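Local atomic coordinates of transcriptional regulator, IclR family (Alicyclobacillus acidocaldarius subsp. acidocaldarius, PDB entry 5TJJ), a protein that probably binds DNA as a transcription factor of the IclR family, joining a helix-turn-helix domain to a C-terminal domain of GAF-like fold. Residues A[143-149]-A[194-200]; A[163-167]-A[178-182]; A[107-111]-A[150-154]. One frame throughout, in Å; residues are numbered along the deposited sequence.

Overall arrangement
From the N terminus, the chain passes through the helix-turn-helix domain before reaching strand 104-110, where interaction 3 opens; it closes about forty residues later, at the end of helix 144-151. Interaction 1 opens on the first turn of that same helix and closes on strand 194-197, so the two loops cross. Interaction 2 lies wholly within the loop of interaction 1, joining the end of helix 156-164 to the start of helix 178-191. Interactions 1 and 3 fix helix 144-151 to an edge strand and an inner strand of one antiparallel sheet; interaction 2 pairs the next two helices, and Y181 there packs on R148 and L151.

Interaction 1: residues A[143-149]-A[194-200]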
loop_
_atom_site.group_PDB
_atom_site.type_symbol
_atom_site.label_atom_id
_atom_site.label_comp_id
_atom_site.label_asym_id
_atom_site.label_seq_id
_atom_site.Cartn_x
_atom_site.Cartn_y
_atom_site.Cartn_z
ATOM N N GLY A 143 -24.324 13.265 -15.801
ATOM C CA GLY A 143 -23.946 14.474 -16.530
ATOM C C GLY A 143 -22.679 14.309 -17.350
ATOM O O GLY A 143 -21.602 14.028 -16.808
ATOM N N ALA A 144 -22.812 14.444 -18.665
ATOM C CA ALA A 144 -21.665 14.637 -19.572
ATOM C C ALA A 144 -20.738 13.393 -19.641
ATOM O O ALA A 144 -21.122 12.314 -19.174
ATOM C CB ALA A 144 -20.897 15.915 -19.183
ATOM N N ALA A 145 -19.545 13.538 -20.224
ATOM C CA ALA A 145 -18.637 12.410 -20.449
ATOM C C ALA A 145 -18.294 11.624 -19.185
ATOM O O ALA A 145 -18.319 10.371 -19.185
ATOM C CB ALA A 145 -17.360 12.875 -21.136
ATOM N N PHE A 146 -17.986 12.353 -18.117
ATOM C CA PHE A 146 -17.587 11.707 -16.873
ATOM C C PHE A 146 -18.724 10.962 -16.168
ATOM O O PHE A 146 -18.461 9.939 -15.524
ATOM C CB PHE A 146 -16.846 12.650 -15.909
ATOM C CG PHE A 146 -17.604 13.861 -15.520
ATOM C CD1 PHE A 146 -18.602 13.796 -14.560
ATOM C CD2 PHE A 146 -17.304 15.094 -16.095
ATOM C CE1 PHE A 146 -19.306 14.936 -14.193
ATOM C CE2 PHE A 146 -18.000 16.232 -15.725
ATOM C CZ PHE A 146 -18.993 16.153 -14.764
ATOM N N GLY A 147 -19.953 11.475 -16.280
ATOM C CA GLY A 147 -21.129 10.786 -15.793
ATOM C C GLY A 147 -21.296 9.413 -16.447
ATOM O O GLY A 147 -21.366 8.381 -15.773
ATOM N N ARG A 148 -21.311 9.409 -17.773
ATOM C CA ARG A 148 -21.381 8.174 -18.542
ATOM C C ARG A 148 -20.279 7.141 -18.229
ATOM O O ARG A 148 -20.503 5.933 -18.398
ATOM C CB ARG A 148 -21.309 8.500 -20.032
ATOM C CG ARG A 148 -22.531 9.209 -20.566
ATOM C CD ARG A 148 -22.643 9.041 -22.071
ATOM N NE ARG A 148 -21.868 10.044 -22.781
ATOM C CZ ARG A 148 -22.208 11.319 -22.902
ATOM N NH1 ARG A 148 -23.342 11.787 -22.376
ATOM N NH2 ARG A 148 -21.408 12.126 -23.572
ATOM N N CYS A 149 -19.093 7.599 -17.825
ATOM C CA CYS A 149 -18.058 6.655 -17.437
ATOM C C CYS A 149 -18.348 5.939 -16.139
ATOM O O CYS A 149 -17.907 4.819 -15.993
ATOM C CB CYS A 149 -16.686 7.293 -17.338
ATOM S SG CYS A 149 -15.974 7.683 -18.928
ATOM N N ALA A 194 -15.553 8.196 -22.972
ATOM C CA ALA A 194 -16.740 8.991 -23.413
ATOM C C ALA A 194 -16.326 10.361 -23.865
ATOM O O ALA A 194 -15.279 10.835 -23.472
ATOM C CB ALA A 194 -17.776 9.125 -22.304
ATOM N N VAL A 195 -17.139 10.985 -24.707
ATOM C CA VAL A 195 -16.886 12.333 -25.187
ATOM C C VAL A 195 -18.202 13.078 -25.145
ATOM O O VAL A 195 -19.210 12.546 -25.544
ATOM C CB VAL A 195 -16.325 12.346 -26.624
ATOM C CG1 VAL A 195 -16.069 13.770 -27.120
ATOM C CG2 VAL A 195 -15.037 11.535 -26.701
ATOM N N SER A 196 -18.186 14.311 -24.663
ATOM C CA SER A 196 -19.367 15.143 -24.643
ATOM C C SER A 196 -18.988 16.501 -25.182
ATOM O O SER A 196 -17.870 16.967 -24.941
ATOM C CB SER A 196 -19.927 15.255 -23.224
ATOM O OG SER A 196 -19.078 15.966 -22.344
ATOM N N HIS A 197 -19.913 17.121 -25.920
ATOM C CA HIS A 197 -19.716 18.447 -26.530
ATOM C C HIS A 197 -20.828 19.382 -26.077
ATOM O O HIS A 197 -21.932 19.389 -26.613
ATOM C CB HIS A 197 -19.712 18.367 -28.066
ATOM C CG HIS A 197 -18.596 17.541 -28.635
ATOM N ND1 HIS A 197 -17.264 17.849 -28.443
ATOM C CD2 HIS A 197 -18.619 16.427 -29.409
ATOM C CE1 HIS A 197 -16.517 16.955 -29.061
ATOM N NE2 HIS A 197 -17.314 16.085 -29.661
ATOM N N GLY A 198 -20.526 20.174 -25.072
ATOM C CA GLY A 198 -21.454 21.157 -24.583
ATOM C C GLY A 198 -22.665 20.588 -23.891
ATOM O O GLY A 198 -23.724 21.184 -23.964
ATOM N N GLU A 199 -22.507 19.474 -23.181
ATOM C CA GLU A 199 -23.635 18.830 -22.500
ATOM C C GLU A 199 -23.918 19.447 -21.140
ATOM O O GLU A 199 -25.075 19.541 -20.760
ATOM C CB GLU A 199 -23.449 17.321 -22.413
ATOM C CG GLU A 199 -23.648 16.640 -23.767
ATOM C CD GLU A 199 -23.360 15.138 -23.752
ATOM O OE1 GLU A 199 -23.801 14.429 -22.807
ATOM O OE2 GLU A 199 -22.695 14.648 -24.699
ATOM N N LEU A 200 -22.894 19.899 -20.423
ATOM C CA LEU A 200 -23.119 20.738 -19.226
ATOM C C LEU A 200 -22.865 22.226 -19.431
ATOM O O LEU A 200 -23.586 23.039 -18.883
ATOM C CB LEU A 200 -22.256 20.289 -18.053
ATOM C CG LEU A 200 -22.620 18.965 -17.411
ATOM C CD1 LEU A 200 -21.675 18.759 -16.239
ATOM C CD2 LEU A 200 -24.075 18.880 -16.972
#
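R148 reaches from helix 144-151 to E199 and grips it end-on with two nitrogens. NH1 meets OE1 of E199 at 2.7 Å, almost straight (172°) and on the syn lone pair, while NH2 meets OE2 at 3.0 Å, somewhat out of the carboxylate plane. The two flat groups are nearly coplanar. A bend at chi3 (-86°) brings the guanidinium edge to E199 and to V195 O, to which NH2 also donates at 3.0 Å from above the carbonyl plane. A lysine in its place would probably lose the two-nitrogen grip, leaving E199 held by at most one bond and V195 O likely without its donor.

Beside the salt bridge small side chains pack: the CB atoms of A145 and A194 lie 3.9 Å apart, and S196 OG accepts a weak bond from A145 N. L200 sets CG against A144 CB at 3.9 Å and brings CD1 to CZ of F146, the leucine and phenylalanine side chains running roughly perpendicular.

Helix 144-149 and strand 194-197, as short segments, run at 150°. A145 and C149 also touch strand 204-212, next in the sheet, F146 and C149 reach V221, and helix 178-191 packs on R148 through Y181, L184 and V188.

Interaction 2: residues A[163-167]-A[178-182]; sequences LREGL and EEEYV
L163 and E178 have the nearest CA atoms, 6.6 Å apart, where the last turn of helix 156-164 meets the first turn of helix 178-191. After R164 the chain leaves the helix, and G166 takes a positive phi (95°), a conformation in which a CB would press on the carbonyl oxygen of E165. The reversal brings L167 back beside the second helix.

L163 fills the centre of the contact by dividing its two methyls. CD2 lies against E178 O and CB and meets CG2 of V182 at 3.7 Å, whereas CD1 goes to the ring atom CD1 of Y181 at 3.8 Å. L167 adds a CH-pi contact: its CD1 stands 4.2 Å from the centroid of the Y181 ring, off-centre. Y181 CG lies anti to the backbone N (chi1 -159°), which turns the ring toward both leucines; its hydroxyl is hydrogen-bonded to the backbone O of Y142.

At the solvent side R164 and E178 form a salt bridge. The arginine chain, folded at chi2 and chi3, swings back so that NH2 reaches OE2 of E178 at 3.0 Å. The oxygen lies in the guanidinium plane but is met on its anti side, and the two flat groups are 55° apart, a single-nitrogen contact rather than a paired one.

Two consecutive helices, joined by a linker without helix or strand, thus pack end to start, L163 and L167 on Y181 and V182, with an ion pair at the exposed side. Y181, which also packs on R148 and L151, extends the contact to helix 144-151, part of the helical layer over the sheet of this GAF-like fold.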
loop_
_atom_site.group_PDB
_atom_site.type_symbol
_atom_site.label_atom_id
_atom_site.label_comp_id
_atom_site.label_asym_id
_atom_site.label_seq_id
_atom_site.Cartn_x
_atom_site.Cartn_y
_atom_site.Cartn_z
ATOM N N LEU A 163 -32.639 6.744 -15.743
ATOM C CA LEU A 163 -33.448 7.170 -16.874
ATOM C C LEU A 163 -34.917 7.426 -16.556
ATOM O O LEU A 163 -35.433 8.465 -16.945
ATOM C CB LEU A 163 -33.305 6.219 -18.080
ATOM C CG LEU A 163 -32.242 6.677 -19.111
ATOM C CD1 LEU A 163 -30.815 6.674 -18.581
ATOM C CD2 LEU A 163 -32.299 5.800 -20.349
ATOM N N ARG A 164 -35.587 6.504 -15.873
ATOM C CA ARG A 164 -36.956 6.738 -15.424
ATOM C C ARG A 164 -37.096 8.040 -14.600
ATOM O O ARG A 164 -38.115 8.709 -14.690
ATOM C CB ARG A 164 -37.468 5.585 -14.557
ATOM C CG ARG A 164 -37.746 4.232 -15.219
ATOM C CD ARG A 164 -38.876 4.236 -16.258
ATOM N NE ARG A 164 -38.363 4.613 -17.577
ATOM C CZ ARG A 164 -37.592 3.845 -18.357
ATOM N NH1 ARG A 164 -37.241 2.597 -17.986
ATOM N NH2 ARG A 164 -37.159 4.339 -19.517
ATOM N N GLU A 165 -36.092 8.374 -13.791
ATOM C CA GLU A 165 -36.121 9.556 -12.903
ATOM C C GLU A 165 -35.821 10.887 -13.598
ATOM O O GLU A 165 -35.841 11.949 -12.956
ATOM C CB GLU A 165 -35.166 9.359 -11.717
ATOM C CG GLU A 165 -35.608 8.250 -10.749
ATOM C CD GLU A 165 -34.582 7.841 -9.699
ATOM O OE1 GLU A 165 -33.481 8.418 -9.710
ATOM O OE2 GLU A 165 -34.871 6.927 -8.858
ATOM N N GLY A 166 -35.529 10.841 -14.898
ATOM C CA GLY A 166 -35.465 12.052 -15.704
ATOM C C GLY A 166 -34.056 12.606 -15.822
ATOM O O GLY A 166 -33.403 12.949 -14.814
ATOM N N LEU A 167 -33.598 12.661 -17.070
ATOM C CA LEU A 167 -32.363 13.328 -17.447
ATOM C C LEU A 167 -32.630 14.821 -17.636
ATOM O O LEU A 167 -33.462 15.211 -18.463
ATOM C CB LEU A 167 -31.826 12.725 -18.737
ATOM C CG LEU A 167 -31.399 11.276 -18.565
ATOM C CD1 LEU A 167 -31.030 10.649 -19.898
ATOM C CD2 LEU A 167 -30.231 11.192 -17.605
ATOM N N GLU A 178 -33.954 8.916 -24.130
ATOM C CA GLU A 178 -33.613 7.681 -23.417
ATOM C C GLU A 178 -32.955 6.610 -24.273
ATOM O O GLU A 178 -31.974 5.999 -23.842
ATOM C CB GLU A 178 -34.841 7.102 -22.729
ATOM C CG GLU A 178 -35.356 7.967 -21.586
ATOM C CD GLU A 178 -36.869 7.936 -21.484
ATOM O OE1 GLU A 178 -37.494 9.003 -21.726
ATOM O OE2 GLU A 178 -37.428 6.840 -21.191
ATOM N N GLU A 179 -33.471 6.393 -25.480
ATOM C CA GLU A 179 -32.888 5.385 -26.382
ATOM C C GLU A 179 -31.460 5.784 -26.841
ATOM O O GLU A 179 -30.574 4.928 -26.961
ATOM C CB GLU A 179 -33.835 5.058 -27.562
ATOM C CG GLU A 179 -35.020 4.160 -27.164
ATOM C CD GLU A 179 -35.839 3.620 -28.353
ATOM O OE1 GLU A 179 -36.204 4.425 -29.250
ATOM O OE2 GLU A 179 -36.136 2.393 -28.384
ATOM N N GLU A 180 -31.234 7.079 -27.055
ATOM C CA GLU A 180 -29.885 7.601 -27.343
ATOM C C GLU A 180 -28.899 7.469 -26.144
ATOM O O GLU A 180 -27.735 7.119 -26.326
ATOM C CB GLU A 180 -29.979 9.066 -27.794
ATOM C CG GLU A 180 -28.694 9.680 -28.334
ATOM C CD GLU A 180 -28.135 8.958 -29.559
ATOM O OE1 GLU A 180 -28.918 8.306 -30.302
ATOM O OE2 GLU A 180 -26.898 9.050 -29.788
ATOM N N TYR A 181 -29.371 7.734 -24.933
ATOM C CA TYR A 181 -28.513 7.660 -23.769
ATOM C C TYR A 181 -28.053 6.217 -23.509
ATOM O O TYR A 181 -26.857 5.973 -23.270
ATOM C CB TYR A 181 -29.181 8.272 -22.524
ATOM C CG TYR A 181 -28.158 8.652 -21.472
ATOM C CD1 TYR A 181 -27.747 7.726 -20.518
ATOM C CD2 TYR A 181 -27.572 9.919 -21.456
ATOM C CE1 TYR A 181 -26.782 8.045 -19.575
ATOM C CE2 TYR A 181 -26.621 10.257 -20.506
ATOM C CZ TYR A 181 -26.217 9.310 -19.562
ATOM O OH TYR A 181 -25.257 9.587 -18.593
ATOM N N VAL A 182 -28.985 5.271 -23.606
ATOM C CA VAL A 182 -28.653 3.846 -23.502
ATOM C C VAL A 182 -27.617 3.444 -24.552
ATOM O O VAL A 182 -26.660 2.754 -24.226
ATOM C CB VAL A 182 -29.909 2.934 -23.577
ATOM C CG1 VAL A 182 -29.536 1.465 -23.713
ATOM C CG2 VAL A 182 -30.764 3.119 -22.340
#

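Interaction 3: residues A[107-111]-A[150-154]; sequences LVKRL and FLAYD
R110 and F150 are brought together by chi1 of each and a bend further out in R110. In R110, CG is anti to the backbone N (chi1 -157°) and the chain runs extended until chi3 (-80°) turns the guanidinium across the base of the phenylalanine. F150 has CG beside its own N, which sends the ring from the helix to the strand. The two side chains run alongside one another, pointing opposite ways, with guanidinium and ring planes 73° apart, so the pair is not a stack. Instead F150 CB lies over one guanidinium face, toward its rim, at 3.5 Å from NH1 of R110.

The far end of the ring meets the strand itself. Its CZ approaches V108 O at 3.5 Å, with the oxygen at the ring edge, and CE2 rests on V108 CG1 at 3.7 Å. V116, V218 and V221 of the two flanking strands also touch F150, so the ring lies against the inner strands of the sheet.

This is helix-on-sheet packing of the GAF-like C-terminal domain: strand 104-110 is a middle strand of the antiparallel sheet, and the end of helix 144-151 lies against it. Where that helix ends, a type I turn from L151 to D154 places the aspartate opposite the arginine.

R110 NH2 forms a salt bridge with D154, reaching OD2 at 3.2 Å on the oxygen's syn lone pair, with the oxygen tilted from the guanidinium plane. NH1 gives a weak, bent bond to F150 O at 3.3 Å, and NE makes a weak hydrogen bond to V218 O of the neighbouring strand.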
loop_
_atom_site.group_PDB
_atom_site.type_symbol
_atom_site.label_atom_id
_atom_site.label_comp_id
_atom_site.label_asym_id
_atom_site.label_seq_id
_atom_site.Cartn_x
_atom_site.Cartn_y
_atom_site.Cartn_z
ATOM N N LEU A 107 -9.944 15.125 -11.866
ATOM C CA LEU A 107 -10.164 13.855 -11.183
ATOM C C LEU A 107 -11.563 13.866 -10.525
ATOM O O LEU A 107 -11.809 14.652 -9.610
ATOM C CB LEU A 107 -9.049 13.631 -10.152
ATOM C CG LEU A 107 -9.116 12.370 -9.317
ATOM C CD1 LEU A 107 -9.091 11.130 -10.205
ATOM C CD2 LEU A 107 -7.963 12.359 -8.326
ATOM N N VAL A 108 -12.447 12.974 -10.985
ATOM C CA VAL A 108 -13.852 12.924 -10.543
ATOM C C VAL A 108 -14.125 11.695 -9.669
ATOM O O VAL A 108 -13.724 10.586 -10.002
ATOM C CB VAL A 108 -14.787 12.874 -11.751
ATOM C CG1 VAL A 108 -16.203 13.158 -11.324
ATOM C CG2 VAL A 108 -14.310 13.855 -12.823
ATOM N N LYS A 109 -14.857 11.881 -8.581
ATOM C CA LYS A 109 -15.122 10.781 -7.654
ATOM C C LYS A 109 -16.603 10.602 -7.449
ATOM O O LYS A 109 -17.333 11.571 -7.321
ATOM C CB LYS A 109 -14.491 11.100 -6.323
ATOM C CG LYS A 109 -14.973 10.247 -5.185
ATOM C CD LYS A 109 -14.022 10.373 -4.031
ATOM C CE LYS A 109 -14.542 9.611 -2.835
ATOM N NZ LYS A 109 -13.422 9.504 -1.872
ATOM N N ARG A 110 -17.024 9.360 -7.320
ATOM C CA ARG A 110 -18.412 9.072 -7.056
ATOM C C ARG A 110 -18.786 9.325 -5.591
ATOM O O ARG A 110 -18.012 9.029 -4.687
ATOM C CB ARG A 110 -18.710 7.630 -7.392
ATOM C CG ARG A 110 -20.171 7.386 -7.691
ATOM C CD ARG A 110 -20.525 5.921 -7.589
ATOM N NE ARG A 110 -20.144 5.180 -8.785
ATOM C CZ ARG A 110 -20.975 4.812 -9.768
ATOM N NH1 ARG A 110 -20.472 4.124 -10.796
ATOM N NH2 ARG A 110 -22.289 5.126 -9.751
ATOM N N LEU A 111 -19.972 9.898 -5.376
ATOM C CA LEU A 111 -20.575 9.983 -4.042
ATOM C C LEU A 111 -21.822 9.126 -3.983
ATOM O O LEU A 111 -22.270 8.574 -4.991
ATOM C CB LEU A 111 -20.928 11.426 -3.684
ATOM C CG LEU A 111 -19.753 12.395 -3.635
ATOM C CD1 LEU A 111 -20.259 13.806 -3.441
ATOM C CD2 LEU A 111 -18.770 12.020 -2.550
ATOM N N PHE A 150 -19.053 6.576 -15.199
ATOM C CA PHE A 150 -19.487 5.893 -13.963
ATOM C C PHE A 150 -20.651 4.959 -14.299
ATOM O O PHE A 150 -20.575 3.752 -14.042
ATOM C CB PHE A 150 -19.912 6.879 -12.870
ATOM C CG PHE A 150 -18.791 7.712 -12.282
ATOM C CD1 PHE A 150 -17.908 7.176 -11.374
ATOM C CD2 PHE A 150 -18.676 9.068 -12.583
ATOM C CE1 PHE A 150 -16.897 7.949 -10.798
ATOM C CE2 PHE A 150 -17.670 9.854 -12.006
ATOM C CZ PHE A 150 -16.775 9.291 -11.120
ATOM N N LEU A 151 -21.690 5.507 -14.922
ATOM C CA LEU A 151 -22.928 4.768 -15.175
ATOM C C LEU A 151 -22.806 3.549 -16.075
ATOM O O LEU A 151 -23.396 2.521 -15.798
ATOM C CB LEU A 151 -23.984 5.664 -15.784
ATOM C CG LEU A 151 -24.968 6.353 -14.857
ATOM C CD1 LEU A 151 -26.012 7.048 -15.720
ATOM C CD2 LEU A 151 -25.652 5.352 -13.945
ATOM N N ALA A 152 -22.034 3.658 -17.143
ATOM C CA ALA A 152 -21.922 2.585 -18.099
ATOM C C ALA A 152 -21.470 1.262 -17.463
ATOM O O ALA A 152 -21.735 0.156 -18.010
ATOM C CB ALA A 152 -20.970 2.992 -19.212
ATOM N N TYR A 153 -20.774 1.367 -16.333
ATOM C CA TYR A 153 -20.252 0.191 -15.636
ATOM C C TYR A 153 -21.057 -0.254 -14.413
ATOM O O TYR A 153 -20.655 -1.185 -13.740
ATOM C CB TYR A 153 -18.782 0.406 -15.303
ATOM C CG TYR A 153 -17.935 0.562 -16.537
ATOM C CD1 TYR A 153 -17.523 -0.544 -17.264
ATOM C CD2 TYR A 153 -17.576 1.834 -17.012
ATOM C CE1 TYR A 153 -16.762 -0.396 -18.418
ATOM C CE2 TYR A 153 -16.835 1.996 -18.187
ATOM C CZ TYR A 153 -16.424 0.874 -18.872
ATOM O OH TYR A 153 -15.660 0.994 -19.996
ATOM N N ASP A 154 -22.208 0.368 -14.140
ATOM C CA ASP A 154 -23.197 -0.207 -13.242
ATOM C C ASP A 154 -24.081 -1.225 -13.958
ATOM O O ASP A 154 -24.145 -1.266 -15.191
ATOM C CB ASP A 154 -24.090 0.893 -12.665
ATOM C CG ASP A 154 -23.351 1.837 -11.735
ATOM O OD1 ASP A 154 -22.344 1.437 -11.126
ATOM O OD2 ASP A 154 -23.777 2.996 -11.609
#